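Local atomic coordinates of thymidylate kinase (Ehrlichia chaffeensis, PDB entry 3LD9), a protein that probably catalyses the ATP-dependent phosphorylation of dTMP to dTDP, a step shared by the de novo and salvage routes to dTTP. Residues D143-D155 and F183-I197. Sequence-based numbering, arbitrary orientation. Where two conformers were deposited one is given.
Sequences DVYPDITFIIDVD and FYDIAKKNPHRCHVI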
ATOM      1  N   ASP A 143      -0.070   9.330 -18.129  1.00 27.56           N
ATOM      2  CA  ASP A 143       0.536  10.347 -18.989  1.00 29.87           C
ATOM      3  C   ASP A 143       1.744   9.827 -19.816  1.00 30.51           C
ATOM      4  O   ASP A 143       2.472  10.602 -20.431  1.00 31.70           O
ATOM      5  CB  ASP A 143       0.889  11.596 -18.170  1.00 30.90           C
ATOM      6  CG  ASP A 143       1.849  11.321 -17.017  1.00 32.09           C
ATOM      7  OD1 ASP A 143       2.633  10.346 -17.052  1.00 32.22           O
ATOM      8  OD2 ASP A 143       1.822  12.117 -16.050  1.00 37.67           O
ATOM      9  N   VAL A 144       1.929   8.513 -19.831  1.00 29.58           N
ATOM     10  CA  VAL A 144       2.888   7.857 -20.682  1.00 30.50           C
ATOM     11  C   VAL A 144       2.185   6.610 -21.240  1.00 30.49           C
ATOM     12  O   VAL A 144       1.712   5.778 -20.463  1.00 29.25           O
ATOM     13  CB  VAL A 144       4.150   7.426 -19.900  1.00 30.23           C
ATOM     14  CG1 VAL A 144       5.133   6.719 -20.817  1.00 31.87           C
ATOM     15  CG2 VAL A 144       4.835   8.632 -19.245  1.00 31.27           C
ATOM     16  N   TYR A 145       2.082   6.504 -22.565  1.00 30.30           N
ATOM     17  CA  TYR A 145       1.480   5.339 -23.205  1.00 30.74           C
ATOM     18  C   TYR A 145       2.536   4.270 -23.518  1.00 29.61           C
ATOM     19  O   TYR A 145       3.721   4.561 -23.564  1.00 29.98           O
ATOM     20  CB  TYR A 145       0.699   5.748 -24.469  1.00 31.96           C
ATOM     21  CG  TYR A 145      -0.617   6.448 -24.153  1.00 35.08           C
ATOM     22  CD1 TYR A 145      -1.828   5.801 -24.310  1.00 36.75           C
ATOM     23  CD2 TYR A 145      -0.642   7.762 -23.669  1.00 38.64           C
ATOM     24  CE1 TYR A 145      -3.025   6.437 -24.022  1.00 38.86           C
ATOM     25  CE2 TYR A 145      -1.859   8.406 -23.364  1.00 38.90           C
ATOM     26  CZ  TYR A 145      -3.038   7.735 -23.540  1.00 39.42           C
ATOM     27  OH  TYR A 145      -4.254   8.349 -23.238  1.00 43.06           O
ATOM     28  N   PRO A 146       2.114   3.013 -23.702  1.00 28.65           N
ATOM     29  CA  PRO A 146       3.106   2.008 -24.068  1.00 28.40           C
ATOM     30  C   PRO A 146       3.858   2.347 -25.356  1.00 29.47           C
ATOM     31  O   PRO A 146       3.273   2.818 -26.321  1.00 29.99           O
ATOM     32  CB  PRO A 146       2.264   0.744 -24.284  1.00 27.94           C
ATOM     33  CG  PRO A 146       1.016   0.975 -23.544  1.00 27.47           C
ATOM     34  CD  PRO A 146       0.756   2.445 -23.688  1.00 28.87           C
ATOM     35  N   ASP A 147       5.155   2.072 -25.359  1.00 30.09           N
ATOM     36  CA  ASP A 147       5.979   2.193 -26.558  1.00 30.83           C
ATOM     37  C   ASP A 147       5.663   1.082 -27.547  1.00 30.69           C
ATOM     38  O   ASP A 147       5.741   1.273 -28.745  1.00 31.71           O
ATOM     39  CB  ASP A 147       7.458   2.123 -26.164  1.00 30.89           C
ATOM     40  CG  ASP A 147       7.871   3.275 -25.281  1.00 32.59           C
ATOM     41  OD1 ASP A 147       7.751   4.424 -25.777  1.00 35.02           O
ATOM     42  OD2 ASP A 147       8.302   3.043 -24.103  1.00 31.45           O
ATOM     43  N   ILE A 148       5.342  -0.103 -27.040  1.00 29.63           N
ATOM     44  CA  ILE A 148       5.086  -1.260 -27.890  1.00 29.82           C
ATOM     45  C   ILE A 148       4.054  -2.102 -27.185  1.00 28.17           C
ATOM     46  O   ILE A 148       4.199  -2.368 -26.005  1.00 26.72           O
ATOM     47  CB  ILE A 148       6.366  -2.149 -28.069  1.00 30.88           C
ATOM     48  CG1 ILE A 148       7.480  -1.373 -28.771  1.00 33.36           C
ATOM     49  CG2 ILE A 148       6.039  -3.411 -28.885  1.00 31.11           C
ATOM     50  CD1 ILE A 148       8.832  -2.124 -28.821  1.00 37.83           C
ATOM     51  N   THR A 149       3.025  -2.529 -27.908  1.00 28.47           N
ATOM     52  CA  THR A 149       1.971  -3.391 -27.368  1.00 27.61           C
ATOM     53  C   THR A 149       1.817  -4.621 -28.249  1.00 28.38           C
ATOM     54  O   THR A 149       1.570  -4.507 -29.447  1.00 29.51           O
ATOM     55  CB  THR A 149       0.631  -2.638 -27.330  1.00 28.48           C
ATOM     56  OG1 THR A 149       0.717  -1.580 -26.378  1.00 28.27           O
ATOM     57  CG2 THR A 149      -0.544  -3.553 -26.953  1.00 27.30           C
ATOM     58  N   PHE A 150       2.005  -5.799 -27.662  1.00 28.05           N
ATOM     59  CA  PHE A 150       1.807  -7.061 -28.364  1.00 29.20           C
ATOM     60  C   PHE A 150       0.404  -7.574 -28.127  1.00 30.09           C
ATOM     61  O   PHE A 150       0.036  -7.890 -26.978  1.00 29.93           O
ATOM     62  CB  PHE A 150       2.816  -8.093 -27.872  1.00 29.05           C
ATOM     63  CG  PHE A 150       4.233  -7.722 -28.157  1.00 29.17           C
ATOM     64  CD1 PHE A 150       4.727  -7.826 -29.425  1.00 30.28           C
ATOM     65  CD2 PHE A 150       5.052  -7.238 -27.171  1.00 29.78           C
ATOM     66  CE1 PHE A 150       6.016  -7.499 -29.699  1.00 31.69           C
ATOM     67  CE2 PHE A 150       6.373  -6.880 -27.449  1.00 29.80           C
ATOM     68  CZ  PHE A 150       6.848  -7.019 -28.703  1.00 31.50           C
ATOM     69  N   ILE A 151      -0.390  -7.643 -29.188  1.00 31.81           N
ATOM     70  CA  ILE A 151      -1.726  -8.215 -29.108  1.00 32.61           C
ATOM     71  C   ILE A 151      -1.617  -9.650 -29.596  1.00 34.57           C
ATOM     72  O   ILE A 151      -1.429  -9.890 -30.799  1.00 36.23           O
ATOM     73  CB  ILE A 151      -2.746  -7.381 -29.933  1.00 33.71           C
ATOM     74  CG1 ILE A 151      -2.948  -5.997 -29.303  1.00 32.62           C
ATOM     75  CG2 ILE A 151      -4.090  -8.085 -30.043  1.00 33.62           C
ATOM     76  CD1 ILE A 151      -3.498  -4.959 -30.250  1.00 34.39           C
ATOM     77  N   ILE A 152      -1.712 -10.611 -28.683  1.00 34.71           N
ATOM     78  CA  ILE A 152      -1.570 -12.031 -29.054  1.00 36.84           C
ATOM     79  C   ILE A 152      -2.871 -12.647 -29.643  1.00 40.04           C
ATOM     80  O   ILE A 152      -3.866 -12.820 -28.932  1.00 40.33           O
ATOM     81  CB  ILE A 152      -1.119 -12.868 -27.827  1.00 35.62           C
ATOM     82  CG1 ILE A 152       0.105 -12.248 -27.140  1.00 34.60           C
ATOM     83  CG2 ILE A 152      -0.788 -14.272 -28.234  1.00 35.51           C
ATOM     84  CD1 ILE A 152       1.248 -11.995 -28.068  1.00 35.97           C
ATOM     85  N   ASP A 153      -2.867 -12.997 -30.925  1.00 43.39           N
ATOM     86  CA  ASP A 153      -4.085 -13.418 -31.616  1.00 46.83           C
ATOM     87  C   ASP A 153      -4.267 -14.943 -31.674  1.00 49.26           C
ATOM     88  O   ASP A 153      -3.501 -15.628 -32.354  1.00 50.83           O
ATOM     89  CB  ASP A 153      -4.046 -12.885 -33.055  1.00 48.68           C
ATOM     90  CG  ASP A 153      -5.390 -12.935 -33.748  1.00 50.88           C
ATOM     91  OD1 ASP A 153      -6.436 -12.999 -33.071  1.00 52.93           O
ATOM     92  OD2 ASP A 153      -5.397 -12.858 -34.987  1.00 53.41           O
ATOM     93  N   VAL A 154      -5.290 -15.463 -30.994  1.00 50.48           N
ATOM     94  CA  VAL A 154      -5.675 -16.862 -31.121  1.00 52.30           C
ATOM     95  C   VAL A 154      -6.252 -17.099 -32.523  1.00 54.88           C
ATOM     96  O   VAL A 154      -7.238 -16.460 -32.916  1.00 56.04           O
ATOM     97  CB  VAL A 154      -6.752 -17.260 -30.092  1.00 52.62           C
ATOM     98  N   ASP A 155      -5.617 -17.987 -33.282  1.00 55.29           N
ATOM     99  CA  ASP A 155      -6.171 -18.472 -34.545  1.00 57.36           C
ATOM    100  C   ASP A 155      -7.607 -18.929 -34.308  1.00 58.14           C
ATOM    101  O   ASP A 155      -8.528 -18.345 -34.851  1.00 59.42           O
ATOM    102  CB  ASP A 155      -5.319 -19.627 -35.091  1.00 57.93           C
ATOM    103  CG  ASP A 155      -5.990 -20.375 -36.255  1.00 60.43           C
ATOM    104  OD1 ASP A 155      -6.930 -21.165 -36.020  1.00 59.96           O
ATOM    105  OD2 ASP A 155      -5.560 -20.184 -37.406  1.00 61.02           O
ATOM    106  N   PHE A 183     -10.014  -5.765 -30.093  1.00 35.59           N
ATOM    107  CA  PHE A 183      -8.569  -5.845 -30.253  1.00 35.80           C
ATOM    108  C   PHE A 183      -8.087  -5.554 -31.681  1.00 37.71           C
ATOM    109  O   PHE A 183      -7.060  -4.902 -31.859  1.00 38.45           O
ATOM    110  CB  PHE A 183      -8.039  -7.196 -29.765  1.00 34.77           C
ATOM    111  CG  PHE A 183      -8.041  -7.332 -28.258  1.00 33.77           C
ATOM    112  CD1 PHE A 183      -7.359  -6.421 -27.468  1.00 29.49           C
ATOM    113  CD2 PHE A 183      -8.703  -8.376 -27.642  1.00 33.55           C
ATOM    114  CE1 PHE A 183      -7.352  -6.541 -26.106  1.00 30.52           C
ATOM    115  CE2 PHE A 183      -8.704  -8.498 -26.276  1.00 32.83           C
ATOM    116  CZ  PHE A 183      -8.011  -7.580 -25.497  1.00 31.01           C
ATOM    117  N   TYR A 184      -8.824  -5.997 -32.688  1.00 40.23           N
ATOM    118  CA  TYR A 184      -8.414  -5.745 -34.073  1.00 42.25           C
ATOM    119  C   TYR A 184      -8.545  -4.271 -34.439  1.00 42.53           C
ATOM    120  O   TYR A 184      -7.642  -3.702 -35.064  1.00 43.48           O
ATOM    121  CB  TYR A 184      -9.217  -6.588 -35.062  1.00 44.82           C
ATOM    122  CG  TYR A 184      -8.872  -8.066 -35.093  1.00 47.87           C
ATOM    123  CD1 TYR A 184      -7.614  -8.545 -34.692  1.00 49.13           C
ATOM    124  CD2 TYR A 184      -9.798  -8.988 -35.573  1.00 51.81           C
ATOM    125  CE1 TYR A 184      -7.313  -9.914 -34.746  1.00 50.92           C
ATOM    126  CE2 TYR A 184      -9.504 -10.340 -35.631  1.00 53.19           C
ATOM    127  CZ  TYR A 184      -8.277 -10.799 -35.219  1.00 52.47           C
ATOM    128  OH  TYR A 184      -8.023 -12.145 -35.276  1.00 53.76           O
ATOM    129  N   ASP A 185      -9.658  -3.654 -34.052  1.00 41.91           N
ATOM    130  CA  ASP A 185      -9.842  -2.218 -34.280  1.00 42.32           C
ATOM    131  C   ASP A 185      -8.784  -1.379 -33.576  1.00 40.27           C
ATOM    132  O   ASP A 185      -8.325  -0.391 -34.136  1.00 41.67           O
ATOM    133  CB  ASP A 185     -11.232  -1.755 -33.836  1.00 42.44           C
ATOM    134  CG  ASP A 185     -12.321  -2.270 -34.731  1.00 45.91           C
ATOM    135  OD1 ASP A 185     -12.005  -2.761 -35.839  1.00 49.34           O
ATOM    136  OD2 ASP A 185     -13.491  -2.194 -34.329  1.00 46.92           O
ATOM    137  N   ILE A 186      -8.403  -1.752 -32.363  1.00 38.33           N
ATOM    138  CA  ILE A 186      -7.333  -1.025 -31.653  1.00 36.66           C
ATOM    139  C   ILE A 186      -6.015  -1.126 -32.452  1.00 37.57           C
ATOM    140  O   ILE A 186      -5.285  -0.129 -32.601  1.00 38.05           O
ATOM    141  CB  ILE A 186      -7.127  -1.554 -30.214  1.00 34.94           C
ATOM    142  CG1 ILE A 186      -8.354  -1.271 -29.353  1.00 33.40           C
ATOM    143  CG2 ILE A 186      -5.855  -0.919 -29.542  1.00 33.53           C
ATOM    144  CD1 ILE A 186      -8.323  -1.981 -28.044  1.00 32.95           C
ATOM    145  N   ALA A 187      -5.730  -2.323 -32.968  1.00 37.68           N
ATOM    146  CA  ALA A 187      -4.539  -2.555 -33.757  1.00 38.44           C
ATOM    147  C   ALA A 187      -4.564  -1.676 -35.005  1.00 40.79           C
ATOM    148  O   ALA A 187      -3.572  -1.008 -35.296  1.00 41.53           O
ATOM    149  CB  ALA A 187      -4.427  -4.018 -34.137  1.00 38.47           C
ATOM    150  N   LYS A 188      -5.694  -1.667 -35.716  1.00 42.97           N
ATOM    151  CA  LYS A 188      -5.883  -0.810 -36.899  1.00 44.97           C
ATOM    152  C   LYS A 188      -5.802   0.678 -36.552  1.00 45.29           C
ATOM    153  O   LYS A 188      -5.218   1.445 -37.310  1.00 46.60           O
ATOM    154  CB  LYS A 188      -7.221  -1.101 -37.599  1.00 46.80           C
ATOM    155  N   LYS A 189      -6.372   1.090 -35.413  1.00 44.24           N
ATOM    156  CA  LYS A 189      -6.314   2.504 -35.009  1.00 44.29           C
ATOM    157  C   LYS A 189      -4.955   2.918 -34.422  1.00 43.19           C
ATOM    158  O   LYS A 189      -4.679   4.112 -34.326  1.00 43.98           O
ATOM    159  CB  LYS A 189      -7.442   2.874 -34.027  1.00 43.24           C
ATOM    160  N   ASN A 190      -4.113   1.958 -34.035  1.00 42.33           N
ATOM    161  CA  ASN A 190      -2.811   2.266 -33.413  1.00 41.08           C
ATOM    162  C   ASN A 190      -1.638   1.464 -34.019  1.00 40.78           C
ATOM    163  O   ASN A 190      -0.937   0.745 -33.329  1.00 39.67           O
ATOM    164  CB  ASN A 190      -2.894   2.060 -31.887  1.00 39.09           C
ATOM    165  CG  ASN A 190      -4.035   2.843 -31.244  1.00 40.87           C
ATOM    166  OD1 ASN A 190      -3.816   3.892 -30.658  1.00 43.40           O
ATOM    167  ND2 ASN A 190      -5.258   2.325 -31.346  1.00 40.44           N
ATOM    168  N   PRO A 191      -1.404   1.611 -35.325  1.00 42.75           N
ATOM    169  CA  PRO A 191      -0.398   0.797 -35.998  1.00 42.74           C
ATOM    170  C   PRO A 191       1.054   1.036 -35.539  1.00 42.05           C
ATOM    171  O   PRO A 191       1.891   0.130 -35.640  1.00 42.05           O
ATOM    172  CB  PRO A 191      -0.559   1.219 -37.443  1.00 45.08           C
ATOM    173  CG  PRO A 191      -1.021   2.616 -37.358  1.00 45.12           C
ATOM    174  CD  PRO A 191      -1.945   2.648 -36.220  1.00 44.28           C
ATOM    175  N   HIS A 192       1.349   2.246 -35.070  0.50 41.84           N
ATOM    176  CA  HIS A 192       2.671   2.575 -34.541  0.50 41.12           C
ATOM    177  C   HIS A 192       2.981   1.733 -33.307  0.50 38.94           C
ATOM    178  O   HIS A 192       4.051   1.136 -33.185  0.50 38.22           O
ATOM    179  CB  HIS A 192       2.708   4.056 -34.157  0.50 41.54           C
ATOM    180  CG  HIS A 192       1.587   4.470 -33.255  0.50 41.06           C
ATOM    181  ND1 HIS A 192       0.274   4.514 -33.670  0.50 42.24           N
ATOM    182  CD2 HIS A 192       1.585   4.848 -31.955  0.50 39.81           C
ATOM    183  CE1 HIS A 192      -0.488   4.906 -32.667  0.50 40.53           C
ATOM    184  NE2 HIS A 192       0.282   5.109 -31.614  0.50 40.31           N
ATOM    185  N   ARG A 193       1.995   1.637 -32.427  1.00 37.53           N
ATOM    186  CA  ARG A 193       2.190   1.121 -31.090  1.00 35.25           C
ATOM    187  C   ARG A 193       1.972  -0.390 -31.036  1.00 34.67           C
ATOM    188  O   ARG A 193       2.741  -1.091 -30.403  1.00 32.45           O
ATOM    189  CB  ARG A 193       1.221   1.830 -30.151  1.00 34.81           C
ATOM    190  CG  ARG A 193       1.190   1.260 -28.751  1.00 32.53           C
ATOM    191  CD  ARG A 193       0.512   2.188 -27.792  1.00 30.19           C
ATOM    192  NE  ARG A 193      -0.933   2.283 -27.966  1.00 29.79           N
ATOM    193  CZ  ARG A 193      -1.816   1.384 -27.535  1.00 29.88           C
ATOM    194  NH1 ARG A 193      -1.420   0.262 -26.927  1.00 28.72           N
ATOM    195  NH2 ARG A 193      -3.108   1.603 -27.724  1.00 30.09           N
ATOM    196  N   CYS A 194       0.929  -0.878 -31.718  1.00 35.37           N
ATOM    197  CA  CYS A 194       0.432  -2.230 -31.518  1.00 35.13           C
ATOM    198  C   CYS A 194       0.941  -3.148 -32.583  1.00 37.28           C
ATOM    199  O   CYS A 194       1.161  -2.730 -33.707  1.00 39.43           O
ATOM    200  CB  CYS A 194      -1.096  -2.245 -31.550  1.00 35.75           C
ATOM    201  SG  CYS A 194      -1.900  -1.307 -30.243  1.00 33.01           S
ATOM    202  N   HIS A 195       1.140  -4.402 -32.222  1.00 37.26           N
ATOM    203  CA  HIS A 195       1.585  -5.420 -33.147  1.00 38.90           C
ATOM    204  C   HIS A 195       0.786  -6.669 -32.878  1.00 39.55           C
ATOM    205  O   HIS A 195       0.855  -7.235 -31.779  1.00 38.51           O
ATOM    206  CB  HIS A 195       3.056  -5.712 -32.938  1.00 38.23           C
ATOM    207  CG  HIS A 195       3.928  -4.520 -33.159  1.00 40.69           C
ATOM    208  ND1 HIS A 195       4.516  -4.246 -34.377  1.00 43.34           N
ATOM    209  CD2 HIS A 195       4.292  -3.514 -32.329  1.00 41.16           C
ATOM    210  CE1 HIS A 195       5.213  -3.130 -34.282  1.00 44.39           C
ATOM    211  NE2 HIS A 195       5.100  -2.668 -33.049  1.00 43.69           N
ATOM    212  N   VAL A 196       0.002  -7.086 -33.864  1.00 41.44           N
ATOM    213  CA  VAL A 196      -0.777  -8.301 -33.733  1.00 42.49           C
ATOM    214  C   VAL A 196       0.128  -9.460 -34.079  1.00 43.66           C
ATOM    215  O   VAL A 196       0.725  -9.479 -35.153  1.00 45.30           O
ATOM    216  CB  VAL A 196      -2.025  -8.278 -34.624  1.00 44.20           C
ATOM    217  CG1 VAL A 196      -2.795  -9.578 -34.494  1.00 44.38           C
ATOM    218  CG2 VAL A 196      -2.894  -7.113 -34.238  1.00 43.26           C
ATOM    219  N   ILE A 197       0.268 -10.394 -33.144  1.00 44.27           N
ATOM    220  CA  ILE A 197       1.078 -11.593 -33.333  1.00 45.30           C
ATOM    221  C   ILE A 197       0.138 -12.782 -33.372  1.00 47.46           C
ATOM    222  O   ILE A 197      -0.583 -13.065 -32.409  1.00 46.31           O
ATOM    223  CB  ILE A 197       2.081 -11.787 -32.195  1.00 43.84           C
ATOM    224  CG1 ILE A 197       3.072 -10.626 -32.173  1.00 43.65           C
ATOM    225  CG2 ILE A 197       2.820 -13.099 -32.354  1.00 43.45           C
ATOM    226  CD1 ILE A 197       3.820 -10.526 -30.902  1.00 44.31           C
TER
HETATM  227  O   HOH W   1       5.712  -0.171 -31.551  1.00 20.12           O
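Thr149 and Arg193 meet where strands 148-153 and 194-197 begin to pair. Thr149 N donates to Arg193 O, while Arg193 NH1 reaches Thr149 OG1 at 2.9 Å, the hydroxyl lying at the guanidinium edge. The Arg193 chain runs extended to CD, 3.2 Å from Pro146 O, then bends at chi3 (72°), turning the guanidinium toward Thr149; Cys194 SG covers part of one guanidinium face. Asp117 forms a salt bridge with NH1, and Thr25 on the central strand 22-27 bonds to Thr149 OG1.

From here the parallel pairing runs on through His195 N to Thr149 O (2.8 Å), Ile151 N to His195 O and Ile197 N to Ile151 O, ending with Asp153 N on Ile197 O. On one face of the sheet Ile197 CD1 presses on Phe150 CD1, and Val216 of helix 208-220 packs against both residues. On the other, Ile151 CD1 lies 3.9 Å from Cys194 CB and 4.1 Å from Ala187 CB, joining the strand to helix 173-189. At the far end Tyr184 OH donates to Asp153 OD2 (2.7 Å) on its syn side and is 2.8 Å from Asp153 OD1 as well, ring and carboxylate almost perpendicular. Nearby, Ile152 O accepts from Ser32 OG of the predicted ATP-binding loop.

Strand 148-153, helix 173-189 and strand 194-198, though the first link is largely unmodelled, thus form a beta-alpha-beta crossover closing one edge of the parallel 2-3-1-4-5 sheet, the core of the P-loop kinase fold.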